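Local structure of serine acetyltransferase (Bacteroides vulgatus ATCC 8482, 3F1X) at residues R127-L130 with A131-V134; S65-I68 with N69-G73; T78-G81 with L82-Q86; S161-R164 with I165-L169; N287-A290 with G291-I294. The protein probably transfers an acetyl group to serine on the way to cysteine, as in other acyltransferases of the left-handed beta-helix serine acetyltransferase family. One frame throughout, in Å; residues are numbered along the deposited sequence.

Interaction 1: R127-L130 with A131-V134; sequences RRIL and ATDV
I129 O gathers donors from the next turn of helix 123-139: D133 N reaches it at 3.3 Å, in the carbonyl plane, and T132 N adds a weaker bond, while A131 N bonds to R127 O and V134 N to L130 O. The hydroxyl of T132 adds to this, OG1 donating to I129 O at 2.6 Å, also within the carbonyl plane and with a C=O...O angle of 146°. The side chain can fold back in this way because OG1 sits between its own backbone N and carbonyl carbon (chi1 70°), which also lays CG2 3.5 Å from R128 O. A valine in place of T132 would probably leave I129 O without its short hydroxyl bond and H202 N without its partner, since OG1 also bonds to that amide. D133 crosses L130 at a slant, with one carboxylate oxygen, OD2, 3.4 Å from the methyl L130 CD2. Its charge is met elsewhere: OD2 forms a salt bridge with R164 and OD1 accepts from F203 N, so the buried carboxylate is probably stabilised in its ionised form. The methyl of A131 lies 3.2 Å (CB) from R127 O. The guanidinium of R127 bonds instead to I52 O through NH2 and, through NH1, to L17 O and S20 OG of the second subunit. L130 and D133 thus face helix 155-171, V134 packs on helix 147-153, and T132 and D133 tie the helix to the loop between strands 198-199 and 204-206.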
loop_
_atom_site.group_PDB
_atom_site.type_symbol
_atom_site.label_atom_id
_atom_site.label_comp_id
_atom_site.label_asym_id
_atom_site.label_seq_id
_atom_site.Cartn_x
_atom_site.Cartn_y
_atom_site.Cartn_z
ATOM N N ARG A 127 -22.911 -4.374 22.012
ATOM C CA ARG A 127 -23.462 -3.117 21.519
ATOM C C ARG A 127 -24.351 -2.496 22.592
ATOM O O ARG A 127 -24.320 -1.283 22.802
ATOM C CB ARG A 127 -24.290 -3.348 20.250
ATOM C CG ARG A 127 -25.015 -2.105 19.754
ATOM C CD ARG A 127 -25.977 -2.451 18.626
ATOM N NE ARG A 127 -25.279 -2.754 17.384
ATOM C CZ ARG A 127 -25.887 -3.130 16.262
ATOM N NH1 ARG A 127 -27.207 -3.250 16.232
ATOM N NH2 ARG A 127 -25.175 -3.388 15.176
ATOM N N ARG A 128 -25.143 -3.332 23.262
ATOM C CA ARG A 128 -26.034 -2.854 24.318
ATOM C C ARG A 128 -25.258 -2.257 25.485
ATOM O O ARG A 128 -25.641 -1.224 26.030
ATOM C CB ARG A 128 -26.910 -3.990 24.855
ATOM C CG ARG A 128 -27.870 -4.580 23.844
ATOM C CD ARG A 128 -28.793 -5.596 24.501
ATOM N NE ARG A 128 -29.483 -6.394 23.496
ATOM C CZ ARG A 128 -29.243 -7.679 23.276
ATOM N NH1 ARG A 128 -28.332 -8.316 23.995
ATOM N NH2 ARG A 128 -29.908 -8.325 22.332
ATOM N N ILE A 129 -24.168 -2.912 25.876
ATOM C CA ILE A 129 -23.376 -2.409 26.988
ATOM C C ILE A 129 -22.618 -1.147 26.601
ATOM O O ILE A 129 -22.660 -0.150 27.312
ATOM C CB ILE A 129 -22.362 -3.460 27.495
ATOM C CG1 ILE A 129 -23.097 -4.736 27.907
ATOM C CG2 ILE A 129 -21.599 -2.896 28.690
ATOM C CD1 ILE A 129 -22.188 -5.872 28.342
ATOM N N LEU A 130 -21.934 -1.196 25.465
ATOM C CA LEU A 130 -21.172 -0.049 25.013
ATOM C C LEU A 130 -22.081 1.154 24.845
ATOM O O LEU A 130 -21.659 2.273 25.077
ATOM C CB LEU A 130 -20.444 -0.374 23.707
ATOM C CG LEU A 130 -19.334 -1.411 23.918
ATOM C CD1 LEU A 130 -18.776 -1.872 22.585
ATOM C CD2 LEU A 130 -18.250 -0.797 24.777
ATOM N N ALA A 131 -23.333 0.921 24.454
ATOM C CA ALA A 131 -24.283 2.014 24.291
ATOM C C ALA A 131 -24.424 2.789 25.608
ATOM O O ALA A 131 -24.526 4.017 25.604
ATOM C CB ALA A 131 -25.652 1.478 23.835
ATOM N N THR A 132 -24.418 2.078 26.735
ATOM C CA THR A 132 -24.543 2.751 28.027
ATOM C C THR A 132 -23.273 3.525 28.350
ATOM O O THR A 132 -23.323 4.568 29.014
ATOM C CB THR A 132 -24.849 1.754 29.176
ATOM O OG1 THR A 132 -23.702 0.938 29.439
ATOM C CG2 THR A 132 -26.038 0.874 28.796
ATOM N N ASP A 133 -22.131 3.017 27.889
ATOM C CA ASP A 133 -20.852 3.697 28.128
ATOM C C ASP A 133 -20.827 5.013 27.350
ATOM O O ASP A 133 -20.350 6.028 27.855
ATOM C CB ASP A 133 -19.666 2.835 27.682
ATOM C CG ASP A 133 -19.606 1.503 28.396
ATOM O OD1 ASP A 133 -19.927 1.448 29.603
ATOM O OD2 ASP A 133 -19.220 0.507 27.755
ATOM N N VAL A 134 -21.329 4.990 26.119
ATOM C CA VAL A 134 -21.371 6.202 25.308
ATOM C C VAL A 134 -22.307 7.226 25.951
ATOM O O VAL A 134 -22.011 8.423 25.966
ATOM C CB VAL A 134 -21.870 5.919 23.879
ATOM C CG1 VAL A 134 -22.080 7.229 23.145
ATOM C CG2 VAL A 134 -20.860 5.058 23.129
#

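Interaction 2: S65-I68 with N69-G73; sequences SHTI and NYHIG
T67 O takes two donors from H71 at the start of helix 68-93: the backbone N at 3.1 Å, almost straight (N-H...O 170°) and in line with the C=O, and more weakly ring atom ND1 at 3.3 Å. The two side chains run alongside each other in the same direction, T67 OG1 standing at the edge of the imidazole, in its plane, 3.7 Å from ND1. Y70 instead crosses T67 at about a right angle; T67 CG2 meets the edge of the phenol ring and T67 CB lies 3.8 Å from Y70 CD2. With Y70 CG set beside its own N and opposite the carbonyl carbon (chi1 -61°), the ring is carried back toward the preceding loop, and CE2 comes to 3.3 Å from H66 O. One residue further along, I68 CG2 touches I72 CD1 at 4.0 Å, and I72 N bonds to I68 O.

Two waters bridge the loop to the first turn: one links S65 O to N69 N, while the other links H66 O to Y70 N and sits over the centre of the Y70 ring, 3.2 Å above its plane. Farther out, T67 OG1 bonds to E77 of the third subunit, whose side chain also packs on H71, and weakly to N64 O; Y70 meets Y70 of that same subunit, and N69 and I72 pack on S18 of the second. T67 occupies the N-cap position without a side-chain capping bond. The waters relay loop carbonyls to first-turn amides, and T67 O, gripped by both the amide and the ring of H71, ties that imidazole to the helix start.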
loop_
_atom_site.group_PDB
_atom_site.type_symbol
_atom_site.label_atom_id
_atom_site.label_comp_id
_atom_site.label_asym_id
_atom_site.label_seq_id
_atom_site.Cartn_x
_atom_site.Cartn_y
_atom_site.Cartn_z
ATOM N N SER A 65 -28.399 4.604 4.547
ATOM C CA SER A 65 -29.299 3.725 5.277
ATOM C C SER A 65 -29.683 2.482 4.476
ATOM O O SER A 65 -30.069 1.470 5.056
ATOM C CB SER A 65 -30.570 4.480 5.649
ATOM O OG SER A 65 -31.282 4.862 4.485
ATOM N N HIS A 66 -29.572 2.551 3.150
ATOM C CA HIS A 66 -29.951 1.420 2.310
ATOM C C HIS A 66 -28.916 0.299 2.259
ATOM O O HIS A 66 -29.165 -0.748 1.658
ATOM C CB HIS A 66 -30.263 1.896 0.880
ATOM C CG HIS A 66 -31.218 3.047 0.811
ATOM N ND1 HIS A 66 -30.802 4.362 0.805
ATOM C CD2 HIS A 66 -32.571 3.081 0.758
ATOM C CE1 HIS A 66 -31.857 5.156 0.753
ATOM N NE2 HIS A 66 -32.942 4.404 0.725
ATOM N N THR A 67 -27.765 0.500 2.893
ATOM C CA THR A 67 -26.723 -0.522 2.863
ATOM C C THR A 67 -26.156 -0.943 4.215
ATOM O O THR A 67 -25.202 -1.721 4.276
ATOM C CB THR A 67 -25.546 -0.073 1.972
ATOM O OG1 THR A 67 -24.902 1.064 2.561
ATOM C CG2 THR A 67 -26.053 0.289 0.576
ATOM N N ILE A 68 -26.746 -0.454 5.300
ATOM C CA ILE A 68 -26.251 -0.802 6.627
ATOM C C ILE A 68 -26.151 -2.307 6.844
ATOM O O ILE A 68 -25.128 -2.815 7.312
ATOM C CB ILE A 68 -27.151 -0.235 7.736
ATOM C CG1 ILE A 68 -27.178 1.292 7.654
ATOM C CG2 ILE A 68 -26.627 -0.681 9.100
ATOM C CD1 ILE A 68 -25.834 1.934 7.890
ATOM N N ASN A 69 -27.223 -3.015 6.506
ATOM C CA ASN A 69 -27.280 -4.457 6.680
ATOM C C ASN A 69 -26.289 -5.202 5.788
ATOM O O ASN A 69 -25.673 -6.175 6.229
ATOM C CB ASN A 69 -28.715 -4.934 6.440
ATOM C CG ASN A 69 -29.698 -4.335 7.445
ATOM O OD1 ASN A 69 -30.917 -4.419 7.274
ATOM N ND2 ASN A 69 -29.164 -3.730 8.509
ATOM N N TYR A 70 -26.127 -4.750 4.546
ATOM C CA TYR A 70 -25.179 -5.388 3.638
ATOM C C TYR A 70 -23.801 -5.338 4.284
ATOM O O TYR A 70 -23.101 -6.344 4.337
ATOM C CB TYR A 70 -25.114 -4.666 2.283
ATOM C CG TYR A 70 -26.413 -4.642 1.506
ATOM C CD1 TYR A 70 -27.214 -5.778 1.407
ATOM C CD2 TYR A 70 -26.842 -3.481 0.867
ATOM C CE1 TYR A 70 -28.422 -5.756 0.690
ATOM C CE2 TYR A 70 -28.042 -3.447 0.150
ATOM C CZ TYR A 70 -28.828 -4.587 0.064
ATOM O OH TYR A 70 -30.007 -4.559 -0.650
ATOM N N HIS A 71 -23.424 -4.166 4.788
ATOM C CA HIS A 71 -22.122 -4.006 5.421
ATOM C C HIS A 71 -21.941 -4.848 6.673
ATOM O O HIS A 71 -20.842 -5.351 6.917
ATOM C CB HIS A 71 -21.843 -2.531 5.714
ATOM C CG HIS A 71 -21.280 -1.794 4.537
ATOM N ND1 HIS A 71 -22.008 -0.878 3.807
ATOM C CD2 HIS A 71 -20.075 -1.884 3.930
ATOM C CE1 HIS A 71 -21.272 -0.438 2.800
ATOM N NE2 HIS A 71 -20.096 -1.034 2.851
ATOM N N ILE A 72 -23.001 -5.006 7.464
ATOM C CA ILE A 72 -22.917 -5.827 8.665
ATOM C C ILE A 72 -22.649 -7.280 8.248
ATOM O O ILE A 72 -21.853 -7.987 8.878
ATOM C CB ILE A 72 -24.228 -5.762 9.480
ATOM C CG1 ILE A 72 -24.359 -4.388 10.134
ATOM C CG2 ILE A 72 -24.255 -6.876 10.530
ATOM C CD1 ILE A 72 -25.695 -4.156 10.826
ATOM N N GLY A 73 -23.305 -7.707 7.172
ATOM C CA GLY A 73 -23.140 -9.063 6.674
ATOM C C GLY A 73 -21.730 -9.345 6.201
ATOM O O GLY A 73 -21.140 -10.371 6.556
HETATM O O HOH W 1 -29.608 -1.234 5.450
HETATM O O HOH W 2 -28.722 -3.214 3.593
#

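Interaction 3: T78-G81 with L82-Q86; sequences TLFG and LLTEQ
The hydroxyl of T84 stands over one face of the F80 ring, OG1 lying 3.6 Å above the plane and shifted toward the rim, with CE1 its nearest ring atom. The two side chains cross at a slant. F80 leaves the backbone with CG opposite its own N (chi1 177°), which stands the ring out from the helix; T84 OG1 reaches back to its face and donates to F80 O at 2.7 Å. The same oxygen accepts T84 N at 3.0 Å, and the two donors approach it from opposite faces of its carbonyl plane, each about 30° out of that plane. An alanine at T84 is likely to leave F80 O with the amide alone and to uncover the face of the ring that the hydroxyl now meets.

These residues belong to the middle of helix 68-93, a long helix of the all-helical N-terminal part that precedes the left-handed beta-helix. Its regular bonds run from L82 N to T78 O and, shorter at 2.7 Å, from L83 N to L79 O; the one from E85 N to G81 O is stretched and weak. L79 CD1 reaches L83 CB at 4.3 Å, and L79 and L82 both rest on I45 of helix 39-53. L83 and T84 turn to helix 109-120, packing on F119 and A116 respectively, and E85 forms a salt bridge with R109. The F80 ring also meets Y6 of the second subunit, the planes at about 45°, and packs on L10 of that chain.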
loop_
_atom_site.group_PDB
_atom_site.type_symbol
_atom_site.label_atom_id
_atom_site.label_comp_id
_atom_site.label_asym_id
_atom_site.label_seq_id
_atom_site.Cartn_x
_atom_site.Cartn_y
_atom_site.Cartn_z
ATOM N N THR A 78 -15.928 -11.208 7.317
ATOM C CA THR A 78 -14.503 -10.902 7.309
ATOM C C THR A 78 -13.949 -11.116 8.719
ATOM O O THR A 78 -12.886 -11.716 8.910
ATOM C CB THR A 78 -14.240 -9.439 6.897
ATOM O OG1 THR A 78 -14.927 -9.148 5.672
ATOM C CG2 THR A 78 -12.738 -9.210 6.724
ATOM N N LEU A 79 -14.683 -10.614 9.705
ATOM C CA LEU A 79 -14.292 -10.749 11.099
ATOM C C LEU A 79 -14.178 -12.223 11.485
ATOM O O LEU A 79 -13.234 -12.632 12.161
ATOM C CB LEU A 79 -15.318 -10.064 12.006
ATOM C CG LEU A 79 -15.124 -10.289 13.507
ATOM C CD1 LEU A 79 -13.739 -9.840 13.909
ATOM C CD2 LEU A 79 -16.182 -9.522 14.297
ATOM N N PHE A 80 -15.156 -13.015 11.068
ATOM C CA PHE A 80 -15.151 -14.432 11.377
ATOM C C PHE A 80 -13.897 -15.138 10.882
ATOM O O PHE A 80 -13.294 -15.921 11.614
ATOM C CB PHE A 80 -16.370 -15.109 10.770
ATOM C CG PHE A 80 -16.399 -16.587 10.988
ATOM C CD1 PHE A 80 -16.411 -17.111 12.273
ATOM C CD2 PHE A 80 -16.405 -17.464 9.907
ATOM C CE1 PHE A 80 -16.425 -18.490 12.488
ATOM C CE2 PHE A 80 -16.419 -18.848 10.110
ATOM C CZ PHE A 80 -16.429 -19.356 11.403
ATOM N N GLY A 81 -13.533 -14.883 9.626
ATOM C CA GLY A 81 -12.349 -15.504 9.054
ATOM C C GLY A 81 -11.098 -15.093 9.809
ATOM O O GLY A 81 -10.305 -15.937 10.217
ATOM N N LEU A 82 -10.925 -13.787 9.994
ATOM C CA LEU A 82 -9.769 -13.243 10.696
ATOM C C LEU A 82 -9.691 -13.726 12.140
ATOM O O LEU A 82 -8.638 -14.168 12.595
ATOM C CB LEU A 82 -9.825 -11.708 10.678
ATOM C CG LEU A 82 -8.879 -10.876 9.795
ATOM C CD1 LEU A 82 -8.536 -11.601 8.520
ATOM C CD2 LEU A 82 -9.526 -9.531 9.503
ATOM N N LEU A 83 -10.806 -13.639 12.858
ATOM C CA LEU A 83 -10.834 -14.046 14.257
ATOM C C LEU A 83 -10.571 -15.534 14.457
ATOM O O LEU A 83 -9.992 -15.926 15.465
ATOM C CB LEU A 83 -12.170 -13.667 14.907
ATOM C CG LEU A 83 -12.305 -13.943 16.407
ATOM C CD1 LEU A 83 -11.223 -13.192 17.200
ATOM C CD2 LEU A 83 -13.678 -13.514 16.867
ATOM N N THR A 84 -11.000 -16.362 13.512
ATOM C CA THR A 84 -10.768 -17.801 13.638
ATOM C C THR A 84 -9.263 -18.065 13.667
ATOM O O THR A 84 -8.760 -18.777 14.532
ATOM C CB THR A 84 -11.396 -18.579 12.451
ATOM O OG1 THR A 84 -12.826 -18.442 12.484
ATOM C CG2 THR A 84 -11.031 -20.055 12.522
ATOM N N GLU A 85 -8.540 -17.452 12.736
ATOM C CA GLU A 85 -7.096 -17.638 12.651
ATOM C C GLU A 85 -6.345 -17.139 13.886
ATOM O O GLU A 85 -5.422 -17.795 14.352
ATOM C CB GLU A 85 -6.555 -16.930 11.408
ATOM C CG GLU A 85 -5.102 -17.246 11.080
ATOM C CD GLU A 85 -4.896 -18.702 10.706
ATOM O OE1 GLU A 85 -5.744 -19.252 9.971
ATOM O OE2 GLU A 85 -3.880 -19.289 11.134
ATOM N N GLN A 86 -6.742 -15.989 14.422
ATOM C CA GLN A 86 -6.052 -15.436 15.577
ATOM C C GLN A 86 -6.335 -16.230 16.838
ATOM O O GLN A 86 -5.463 -16.390 17.694
ATOM C CB GLN A 86 -6.424 -13.969 15.770
ATOM C CG GLN A 86 -5.877 -13.074 14.674
ATOM C CD GLN A 86 -4.398 -13.316 14.436
ATOM O OE1 GLN A 86 -3.989 -13.755 13.357
ATOM N NE2 GLN A 86 -3.587 -13.032 15.445
#

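Interaction 4: S161-R164 with I165-L169; sequences SNYR and IAHEL
I165, whose side chain turns back along helix 155-171, sets CG1 3.2 Å from S161 O, the same oxygen that accepts I165 N at 3.0 Å. With CG1 beside the backbone N and opposite the carbonyl carbon (chi1 -74°), the branch is turned back to S161 O, and the side chain packs on A49 of helix 39-53. Y163 and H167, one turn apart, lie side by side and point the same way. Their planes are inclined by only 28°, but the rings are slid so far, centroids 5.5 Å apart, that they barely overlap. What lies over the imidazole is the phenol oxygen: Y163 OH stands 3.7 Å above the centre of the H167 ring. In the backbone, H167 N bonds to Y163 O at 2.7 Å, nearly straight on to the carbonyl.

This largely buried stretch of helix 155-171 is where the helical part of the chain meets the left-handed beta-helix. Y163 OH bonds to A197 O, and R164, extended from CG to NE, reaches the same first coil, NH1 and NH2 bonding to I199 O and G200 O, while NE turns to D133; NH1 also lies in plane at the edge of the Y163 ring. On another side A166, CB 3.3 Å from N162 O, packs on I181 and T182 of helix 177-189, and N162 ND2 bonds to I181 O.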
loop_
_atom_site.group_PDB
_atom_site.type_symbol
_atom_site.label_atom_id
_atom_site.label_comp_id
_atom_site.label_asym_id
_atom_site.label_seq_id
_atom_site.Cartn_x
_atom_site.Cartn_y
_atom_site.Cartn_z
ATOM N N SER A 161 -14.149 -0.176 24.428
ATOM C CA SER A 161 -14.637 -1.126 23.437
ATOM C C SER A 161 -13.660 -2.289 23.334
ATOM O O SER A 161 -14.067 -3.450 23.387
ATOM C CB SER A 161 -14.774 -0.456 22.070
ATOM O OG SER A 161 -15.776 0.535 22.094
ATOM N N ASN A 162 -12.369 -1.976 23.193
ATOM C CA ASN A 162 -11.340 -3.012 23.087
ATOM C C ASN A 162 -11.386 -3.905 24.331
ATOM O O ASN A 162 -11.286 -5.131 24.236
ATOM C CB ASN A 162 -9.936 -2.392 22.958
ATOM C CG ASN A 162 -9.569 -2.031 21.519
ATOM O OD1 ASN A 162 -10.353 -1.413 20.798
ATOM N ND2 ASN A 162 -8.358 -2.403 21.104
ATOM N N TYR A 163 -11.522 -3.278 25.496
ATOM C CA TYR A 163 -11.604 -4.015 26.755
ATOM C C TYR A 163 -12.772 -5.009 26.764
ATOM O O TYR A 163 -12.579 -6.200 27.014
ATOM C CB TYR A 163 -11.773 -3.062 27.949
ATOM C CG TYR A 163 -12.400 -3.757 29.132
ATOM C CD1 TYR A 163 -11.696 -4.712 29.856
ATOM C CD2 TYR A 163 -13.741 -3.553 29.449
ATOM C CE1 TYR A 163 -12.321 -5.459 30.869
ATOM C CE2 TYR A 163 -14.370 -4.296 30.451
ATOM C CZ TYR A 163 -13.655 -5.243 31.150
ATOM O OH TYR A 163 -14.296 -5.982 32.116
ATOM N N ARG A 164 -13.987 -4.525 26.510
ATOM C CA ARG A 164 -15.145 -5.421 26.522
ATOM C C ARG A 164 -15.016 -6.527 25.485
ATOM O O ARG A 164 -15.484 -7.641 25.699
ATOM C CB ARG A 164 -16.446 -4.633 26.332
ATOM C CG ARG A 164 -16.730 -3.675 27.494
ATOM C CD ARG A 164 -18.209 -3.314 27.577
ATOM N NE ARG A 164 -18.478 -2.218 28.511
ATOM C CZ ARG A 164 -18.415 -2.317 29.836
ATOM N NH1 ARG A 164 -18.087 -3.470 30.408
ATOM N NH2 ARG A 164 -18.681 -1.261 30.589
ATOM N N ILE A 165 -14.364 -6.231 24.369
ATOM C CA ILE A 165 -14.159 -7.242 23.344
ATOM C C ILE A 165 -13.189 -8.302 23.874
ATOM O O ILE A 165 -13.429 -9.514 23.750
ATOM C CB ILE A 165 -13.581 -6.614 22.056
ATOM C CG1 ILE A 165 -14.674 -5.840 21.322
ATOM C CG2 ILE A 165 -12.988 -7.696 21.159
ATOM C CD1 ILE A 165 -14.178 -5.007 20.171
ATOM N N ALA A 166 -12.106 -7.831 24.490
ATOM C CA ALA A 166 -11.081 -8.703 25.034
ATOM C C ALA A 166 -11.596 -9.531 26.204
ATOM O O ALA A 166 -11.269 -10.705 26.323
ATOM C CB ALA A 166 -9.857 -7.877 25.461
ATOM N N HIS A 167 -12.408 -8.916 27.057
ATOM C CA HIS A 167 -12.960 -9.606 28.215
ATOM C C HIS A 167 -13.793 -10.810 27.784
ATOM O O HIS A 167 -13.651 -11.897 28.336
ATOM C CB HIS A 167 -13.821 -8.653 29.041
ATOM C CG HIS A 167 -14.265 -9.219 30.359
ATOM N ND1 HIS A 167 -15.593 -9.390 30.687
ATOM C CD2 HIS A 167 -13.557 -9.618 31.443
ATOM C CE1 HIS A 167 -15.684 -9.867 31.916
ATOM N NE2 HIS A 167 -14.463 -10.013 32.398
ATOM N N GLU A 168 -14.653 -10.605 26.793
ATOM C CA GLU A 168 -15.516 -11.663 26.282
ATOM C C GLU A 168 -14.667 -12.814 25.742
ATOM O O GLU A 168 -14.950 -13.986 25.990
ATOM C CB GLU A 168 -16.433 -11.094 25.190
ATOM C CG GLU A 168 -17.446 -12.079 24.622
ATOM C CD GLU A 168 -18.219 -12.828 25.703
ATOM O OE1 GLU A 168 -18.744 -12.179 26.637
ATOM O OE2 GLU A 168 -18.309 -14.073 25.612
ATOM N N LEU A 169 -13.612 -12.467 25.015
ATOM C CA LEU A 169 -12.699 -13.458 24.462
ATOM C C LEU A 169 -12.039 -14.233 25.612
ATOM O O LEU A 169 -11.837 -15.442 25.523
ATOM C CB LEU A 169 -11.642 -12.751 23.602
ATOM C CG LEU A 169 -11.619 -12.923 22.079
ATOM C CD1 LEU A 169 -12.933 -13.450 21.546
ATOM C CD2 LEU A 169 -11.277 -11.580 21.439
#

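Interaction 5: N287-A290 with G291-I294; sequences NVPA and GSRI
A type II beta turn from P289 to S292 leads into the last strand, 293-294, of the left-handed beta-helix. P289 O is the focus: it accepts the hydroxyl of S292 at 2.8 Å from OG, and more weakly the S292 amide, whose N lies 3.3 Å away and closes the turn. The hydroxyl does not come in flat but tilts 29° out of the carbonyl plane. OG takes this position because it lies between its own backbone N and carbonyl carbon (chi1 72°), which folds it inward across the turn. There it also meets carbon on two fronts, P289 CG and V288 CG1, each at 3.4 Å. V288, CG1 opposite its backbone N, holds that methyl toward the incoming strand, where it touches I294 CG2 at 4.4 Å.

G291 carries the positive phi of the turn's third residue (68°); a side chain there would run into A290 O, and so glycine suits the place. Backbone bonds fix the turn to the coil before it: V288 pairs with T271 and G273, G291 with K274, and S292 and I294 with T277. V288 also packs on A276 and I294 on I282, while I294 reaches N299 of the fifth subunit.

Chemically, one carbonyl serves both the amide and the hydroxyl of the same serine, and the short hydroxyl bond probably compensates for the weak amide bond, holding the turn closed at its end.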
loop_
_atom_site.group_PDB
_atom_site.type_symbol
_atom_site.label_atom_id
_atom_site.label_comp_id
_atom_site.label_asym_id
_atom_site.label_seq_id
_atom_site.Cartn_x
_atom_site.Cartn_y
_atom_site.Cartn_z
ATOM N N ASN A 287 -9.919 1.684 52.920
ATOM C CA ASN A 287 -11.286 1.696 52.413
ATOM C C ASN A 287 -11.817 3.125 52.467
ATOM O O ASN A 287 -11.380 3.927 53.290
ATOM C CB ASN A 287 -12.190 0.804 53.269
ATOM C CG ASN A 287 -11.892 -0.668 53.107
ATOM O OD1 ASN A 287 -12.200 -1.471 53.991
ATOM N ND2 ASN A 287 -11.307 -1.039 51.977
ATOM N N VAL A 288 -12.761 3.438 51.590
ATOM C CA VAL A 288 -13.353 4.769 51.555
ATOM C C VAL A 288 -14.855 4.594 51.728
ATOM O O VAL A 288 -15.522 4.040 50.856
ATOM C CB VAL A 288 -13.063 5.475 50.206
ATOM C CG1 VAL A 288 -13.702 6.857 50.184
ATOM C CG2 VAL A 288 -11.557 5.596 49.996
ATOM N N PRO A 289 -15.409 5.050 52.870
ATOM C CA PRO A 289 -16.850 4.906 53.094
ATOM C C PRO A 289 -17.710 5.489 51.982
ATOM O O PRO A 289 -17.313 6.430 51.297
ATOM C CB PRO A 289 -17.071 5.591 54.448
ATOM C CG PRO A 289 -15.913 6.530 54.574
ATOM C CD PRO A 289 -14.768 5.732 54.007
ATOM N N ALA A 290 -18.890 4.908 51.802
ATOM C CA ALA A 290 -19.809 5.348 50.768
ATOM C C ALA A 290 -20.225 6.799 50.955
ATOM O O ALA A 290 -20.392 7.264 52.081
ATOM C CB ALA A 290 -21.046 4.445 50.757
ATOM N N GLY A 291 -20.377 7.508 49.838
ATOM C CA GLY A 291 -20.798 8.896 49.876
ATOM C C GLY A 291 -19.824 9.900 50.470
ATOM O O GLY A 291 -20.146 11.085 50.569
ATOM N N SER A 292 -18.635 9.453 50.857
ATOM C CA SER A 292 -17.663 10.369 51.445
ATOM C C SER A 292 -16.718 10.943 50.399
ATOM O O SER A 292 -16.721 10.520 49.240
ATOM C CB SER A 292 -16.842 9.657 52.517
ATOM O OG SER A 292 -15.942 8.730 51.935
ATOM N N ARG A 293 -15.912 11.911 50.820
ATOM C CA ARG A 293 -14.947 12.536 49.931
ATOM C C ARG A 293 -13.588 12.561 50.617
ATOM O O ARG A 293 -13.486 12.912 51.795
ATOM C CB ARG A 293 -15.384 13.961 49.579
ATOM C CG ARG A 293 -14.393 14.700 48.686
ATOM C CD ARG A 293 -14.791 16.153 48.438
ATOM N NE ARG A 293 -15.637 16.327 47.257
ATOM C CZ ARG A 293 -16.918 15.978 47.180
ATOM N NH1 ARG A 293 -17.529 15.425 48.220
ATOM N NH2 ARG A 293 -17.590 16.195 46.056
ATOM N N ILE A 294 -12.552 12.166 49.885
ATOM C CA ILE A 294 -11.198 12.155 50.424
ATOM C C ILE A 294 -10.294 12.951 49.489
ATOM O O ILE A 294 -10.225 12.675 48.289
ATOM C CB ILE A 294 -10.672 10.707 50.586
ATOM C CG1 ILE A 294 -9.246 10.724 51.148
ATOM C CG2 ILE A 294 -10.714 9.977 49.262
ATOM C CD1 ILE A 294 -8.735 9.355 51.557
#

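How the interactions relate
Interactions 1 and 4 are directly joined: their centres lie 13 Å apart, and D133 OD2 meets R164 NE in a 2.9 Å salt bridge, with L130 packed on S161 and R164. Interactions 2 and 3 share one long helix. The centres of interactions 2 and 3 are 20 Å apart, on the same side of the chain's centre. Interaction 3 approaches interaction 4 to about 5 Å between nearest atoms without touching it. Interactions 1, 2 and 3 all reach the second subunit, whereas no other chain touches interaction 4. Interaction 5 stands apart at the far end of the beta-helix, its centre 48 Å from that of interaction 2 and 28 Å from that of interaction 1.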